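PDB 3DDM: putative mandelate racemase/muconate lactonizing enzyme from Bordetella bronchiseptica, which is of unknown specific function but belongs to the mandelate racemase/muconate lactonizing group of the enolase superfamily, with a capping domain beside a barrel domain. Local coordinates for residues A[36-48]-A[55-67]. The protein carries 1 engineered substitution. Numbering follows the deposited sequence.
Sequences HDRPAVLVEVEDS and GEVWCNFPACGAE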
loop_
_atom_site.group_PDB
_atom_site.type_symbol
_atom_site.label_atom_id
_atom_site.label_comp_id
_atom_site.label_asym_id
_atom_site.label_seq_id
_atom_site.Cartn_x
_atom_site.Cartn_y
_atom_site.Cartn_z
ATOM N N HIS A 36 0.932 18.147 -12.638
ATOM C CA HIS A 36 -0.321 18.897 -12.727
ATOM C C HIS A 36 -0.404 19.896 -11.576
ATOM O O HIS A 36 -0.829 21.039 -11.752
ATOM C CB HIS A 36 -1.517 17.949 -12.648
ATOM C CG HIS A 36 -1.414 16.764 -13.556
ATOM N ND1 HIS A 36 -0.353 15.882 -13.513
ATOM C CD2 HIS A 36 -2.251 16.298 -14.514
ATOM C CE1 HIS A 36 -0.541 14.926 -14.405
ATOM N NE2 HIS A 36 -1.685 15.154 -15.026
ATOM N N ASP A 37 -0.009 19.443 -10.392
ATOM C CA ASP A 37 -0.009 20.275 -9.193
ATOM C C ASP A 37 0.841 19.611 -8.110
ATOM O O ASP A 37 0.959 18.386 -8.059
ATOM C CB ASP A 37 -1.433 20.482 -8.679
ATOM C CG ASP A 37 -2.116 19.179 -8.318
ATOM O OD1 ASP A 37 -2.453 18.409 -9.245
ATOM O OD2 ASP A 37 -2.302 18.919 -7.107
ATOM N N ARG A 38 1.438 20.435 -7.254
ATOM C CA ARG A 38 2.280 19.956 -6.165
ATOM C C ARG A 38 1.400 19.780 -4.934
ATOM O O ARG A 38 0.811 20.739 -4.446
ATOM C CB ARG A 38 3.384 20.975 -5.886
ATOM C CG ARG A 38 4.122 21.427 -7.145
ATOM C CD ARG A 38 5.576 20.984 -7.155
ATOM N NE ARG A 38 5.706 19.534 -7.088
ATOM C CZ ARG A 38 6.781 18.903 -6.626
ATOM N NH1 ARG A 38 7.826 19.590 -6.187
ATOM N NH2 ARG A 38 6.806 17.576 -6.598
ATOM N N PRO A 39 1.291 18.544 -4.423
ATOM C CA PRO A 39 0.469 18.256 -3.245
ATOM C C PRO A 39 1.253 18.325 -1.945
ATOM O O PRO A 39 2.474 18.358 -1.951
ATOM C CB PRO A 39 -0.027 16.850 -3.529
ATOM C CG PRO A 39 1.199 16.219 -4.106
ATOM C CD PRO A 39 1.761 17.291 -5.044
ATOM N N ALA A 40 0.541 18.338 -0.829
ATOM C CA ALA A 40 1.178 18.377 0.480
ATOM C C ALA A 40 0.178 18.048 1.592
ATOM O O ALA A 40 -1.011 18.353 1.487
ATOM C CB ALA A 40 1.785 19.742 0.721
ATOM N N VAL A 41 0.659 17.397 2.644
ATOM C CA VAL A 41 -0.192 17.070 3.783
ATOM C C VAL A 41 0.579 17.444 5.035
ATOM O O VAL A 41 1.583 16.815 5.371
ATOM C CB VAL A 41 -0.552 15.568 3.847
ATOM C CG1 VAL A 41 -1.387 15.293 5.083
ATOM C CG2 VAL A 41 -1.332 15.166 2.621
ATOM N N LEU A 42 0.125 18.495 5.706
ATOM C CA LEU A 42 0.771 18.951 6.930
ATOM C C LEU A 42 -0.061 18.464 8.109
ATOM O O LEU A 42 -1.293 18.455 8.056
ATOM C CB LEU A 42 0.874 20.482 6.939
ATOM C CG LEU A 42 1.583 21.140 5.740
ATOM C CD1 LEU A 42 1.636 22.657 5.939
ATOM C CD2 LEU A 42 2.991 20.576 5.579
ATOM N N VAL A 43 0.605 18.029 9.168
ATOM C CA VAL A 43 -0.120 17.553 10.340
ATOM C C VAL A 43 0.283 18.337 11.570
ATOM O O VAL A 43 1.447 18.729 11.716
ATOM C CB VAL A 43 0.122 16.047 10.587
ATOM C CG1 VAL A 43 -0.625 15.233 9.541
ATOM C CG2 VAL A 43 1.608 15.740 10.519
ATOM N N GLU A 44 -0.696 18.593 12.433
ATOM C CA GLU A 44 -0.443 19.323 13.666
ATOM C C GLU A 44 -1.007 18.547 14.831
ATOM O O GLU A 44 -2.190 18.239 14.859
ATOM C CB GLU A 44 -1.077 20.716 13.627
ATOM C CG GLU A 44 -2.586 20.729 13.465
ATOM C CD GLU A 44 -3.186 22.116 13.676
ATOM O OE1 GLU A 44 -2.895 22.747 14.712
ATOM O OE2 GLU A 44 -3.960 22.572 12.812
ATOM N N VAL A 45 -0.148 18.204 15.779
ATOM C CA VAL A 45 -0.586 17.482 16.960
ATOM C C VAL A 45 -0.637 18.432 18.146
ATOM O O VAL A 45 0.377 19.026 18.510
ATOM C CB VAL A 45 0.372 16.346 17.321
ATOM C CG1 VAL A 45 -0.089 15.696 18.629
ATOM C CG2 VAL A 45 0.423 15.325 16.188
ATOM N N GLU A 46 -1.817 18.589 18.740
ATOM C CA GLU A 46 -1.955 19.460 19.895
ATOM C C GLU A 46 -1.841 18.671 21.192
ATOM O O GLU A 46 -2.483 17.637 21.380
ATOM C CB GLU A 46 -3.286 20.204 19.889
ATOM C CG GLU A 46 -3.302 21.328 20.914
ATOM C CD GLU A 46 -4.651 21.993 21.039
ATOM O OE1 GLU A 46 -5.241 22.334 19.990
ATOM O OE2 GLU A 46 -5.118 22.185 22.186
ATOM N N ASP A 47 -1.012 19.197 22.081
ATOM C CA ASP A 47 -0.729 18.626 23.387
ATOM C C ASP A 47 -1.919 18.779 24.330
ATOM O O ASP A 47 -2.869 19.513 24.045
ATOM C CB ASP A 47 0.472 19.367 23.970
ATOM C CG ASP A 47 1.168 18.600 25.047
ATOM O OD1 ASP A 47 2.206 19.105 25.533
ATOM O OD2 ASP A 47 0.690 17.502 25.405
ATOM N N SER A 48 -1.854 18.088 25.461
ATOM C CA SER A 48 -2.902 18.168 26.473
ATOM C C SER A 48 -2.769 19.517 27.195
ATOM O O SER A 48 -3.694 19.960 27.873
ATOM C CB SER A 48 -2.754 17.031 27.481
ATOM O OG SER A 48 -1.482 17.090 28.104
ATOM N N GLY A 55 4.211 18.591 11.485
ATOM C CA GLY A 55 4.899 17.587 10.696
ATOM C C GLY A 55 4.369 17.530 9.271
ATOM O O GLY A 55 3.417 18.235 8.917
ATOM N N GLU A 56 4.989 16.687 8.450
ATOM C CA GLU A 56 4.574 16.523 7.060
ATOM C C GLU A 56 4.499 15.039 6.713
ATOM O O GLU A 56 5.313 14.244 7.171
ATOM C CB GLU A 56 5.562 17.218 6.109
ATOM C CG GLU A 56 5.025 17.336 4.687
ATOM C CD GLU A 56 5.853 18.247 3.777
ATOM O OE1 GLU A 56 6.305 19.320 4.236
ATOM O OE2 GLU A 56 6.032 17.895 2.588
ATOM N N VAL A 57 3.508 14.658 5.922
ATOM C CA VAL A 57 3.383 13.269 5.516
ATOM C C VAL A 57 3.690 13.190 4.031
ATOM O O VAL A 57 3.009 13.815 3.220
ATOM C CB VAL A 57 1.964 12.716 5.755
ATOM C CG1 VAL A 57 1.883 11.281 5.251
ATOM C CG2 VAL A 57 1.620 12.779 7.231
ATOM N N TRP A 58 4.729 12.436 3.682
ATOM C CA TRP A 58 5.127 12.265 2.291
ATOM C C TRP A 58 3.899 11.933 1.449
ATOM O O TRP A 58 3.049 11.122 1.859
ATOM C CB TRP A 58 6.133 11.124 2.172
ATOM C CG TRP A 58 6.654 10.936 0.779
ATOM C CD1 TRP A 58 7.706 11.593 0.200
ATOM C CD2 TRP A 58 6.121 10.067 -0.228
ATOM N NE1 TRP A 58 7.859 11.188 -1.104
ATOM C CE2 TRP A 58 6.901 10.251 -1.394
ATOM C CE3 TRP A 58 5.057 9.153 -0.260
ATOM C CZ2 TRP A 58 6.652 9.550 -2.582
ATOM C CZ3 TRP A 58 4.808 8.461 -1.438
ATOM C CH2 TRP A 58 5.605 8.663 -2.584
ATOM N N CYS A 59 3.794 12.544 0.274
ATOM C CA CYS A 59 2.645 12.257 -0.571
ATOM C C CYS A 59 2.835 12.639 -2.028
ATOM O O CYS A 59 1.871 12.987 -2.708
ATOM C CB CYS A 59 1.399 12.964 -0.020
ATOM S SG CYS A 59 1.373 14.756 -0.291
ATOM N N ASN A 60 4.058 12.573 -2.529
ATOM C CA ASN A 60 4.261 12.952 -3.922
ATOM C C ASN A 60 3.525 12.042 -4.892
ATOM O O ASN A 60 2.908 12.521 -5.833
ATOM C CB ASN A 60 5.752 13.001 -4.265
ATOM C CG ASN A 60 6.432 14.231 -3.692
ATOM O OD1 ASN A 60 5.973 15.357 -3.896
ATOM N ND2 ASN A 60 7.529 14.023 -2.972
ATOM N N PHE A 61 3.575 10.736 -4.655
ATOM C CA PHE A 61 2.890 9.787 -5.520
ATOM C C PHE A 61 1.989 8.857 -4.711
ATOM O O PHE A 61 2.271 8.564 -3.548
ATOM C CB PHE A 61 3.898 8.943 -6.313
ATOM C CG PHE A 61 4.917 9.748 -7.063
ATOM C CD1 PHE A 61 6.187 9.963 -6.525
ATOM C CD2 PHE A 61 4.611 10.299 -8.305
ATOM C CE1 PHE A 61 7.144 10.719 -7.217
ATOM C CE2 PHE A 61 5.559 11.059 -9.008
ATOM C CZ PHE A 61 6.828 11.269 -8.461
ATOM N N PRO A 62 0.863 8.422 -5.304
ATOM C CA PRO A 62 0.454 8.793 -6.663
ATOM C C PRO A 62 -0.039 10.237 -6.594
ATOM O O PRO A 62 -0.158 10.783 -5.501
ATOM C CB PRO A 62 -0.668 7.800 -6.966
ATOM C CG PRO A 62 -1.296 7.606 -5.618
ATOM C CD PRO A 62 -0.083 7.452 -4.720
ATOM N N ALA A 63 -0.323 10.859 -7.735
ATOM C CA ALA A 63 -0.793 12.243 -7.720
ATOM C C ALA A 63 -2.048 12.429 -6.860
ATOM O O ALA A 63 -2.231 13.481 -6.250
ATOM C CB ALA A 63 -1.057 12.721 -9.131
ATOM N N CYS A 64 -2.893 11.405 -6.783
ATOM C CA CYS A 64 -4.133 11.491 -6.000
ATOM C C CYS A 64 -4.043 11.015 -4.543
ATOM O O CYS A 64 -5.031 11.072 -3.804
ATOM C CB CYS A 64 -5.212 10.666 -6.685
ATOM S SG CYS A 64 -4.828 8.907 -6.601
ATOM N N GLY A 65 -2.870 10.550 -4.127
ATOM C CA GLY A 65 -2.715 10.026 -2.779
ATOM C C GLY A 65 -2.765 10.901 -1.539
ATOM O O GLY A 65 -2.867 10.360 -0.446
ATOM N N ALA A 66 -2.714 12.224 -1.680
ATOM C CA ALA A 66 -2.702 13.128 -0.517
ATOM C C ALA A 66 -3.921 13.086 0.407
ATOM O O ALA A 66 -3.778 13.050 1.625
ATOM C CB ALA A 66 -2.454 14.563 -0.974
ATOM N N GLU A 67 -5.118 13.097 -0.164
ATOM C CA GLU A 67 -6.340 13.066 0.638
ATOM C C GLU A 67 -6.435 11.786 1.481
ATOM O O GLU A 67 -6.762 11.824 2.673
ATOM C CB GLU A 67 -7.568 13.175 -0.273
ATOM C CG GLU A 67 -7.809 14.552 -0.919
ATOM C CD GLU A 67 -6.793 14.928 -1.995
ATOM O OE1 GLU A 67 -6.091 14.018 -2.496
ATOM O OE2 GLU A 67 -6.709 16.132 -2.355
#
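Val41 packs tightly against Ala66 and Cys59. Its CG2, anti to its own carbonyl carbon, reaches 3.8 Å to CB of Ala66, in the first turn of helix 65-81. The same methyl lies 4.0 Å from SG of Cys59. That sulfur also sits 3.7 Å from CA of Ala40 and 4.1 Å from CG of Pro39. Val43 crosses Val57 at about a right angle, with CG1 4.0 Å from CG2 of Val57. The strands pair as an antiparallel beta hairpin. Val43 and Gly55 exchange two backbone hydrogen bonds, and Val57 N donates to Val41 O at 2.9 Å, nearly straight at 167°. The hairpin belongs to the three-stranded sheet of the N-terminal capping domain found in the enolase superfamily. On the face of the sheet opposite Val43, CD2 of Leu42 lies 3.9 Å from CG of Glu56. The extended Glu56 chain carries its buried carboxylate to Gly315, Ala312 and Tyr309, whose hydrogen bonds tie the hairpin to the barrel domain. Toward Arg38 the contact loosens. Arg38 and Asn60 are partly exposed and meet only through NH2 and OD1 at 3.6 Å, with their guanidinium and amide planes 12° apart. NH1 of Arg38 makes a salt bridge with Asp338, outside the two segments.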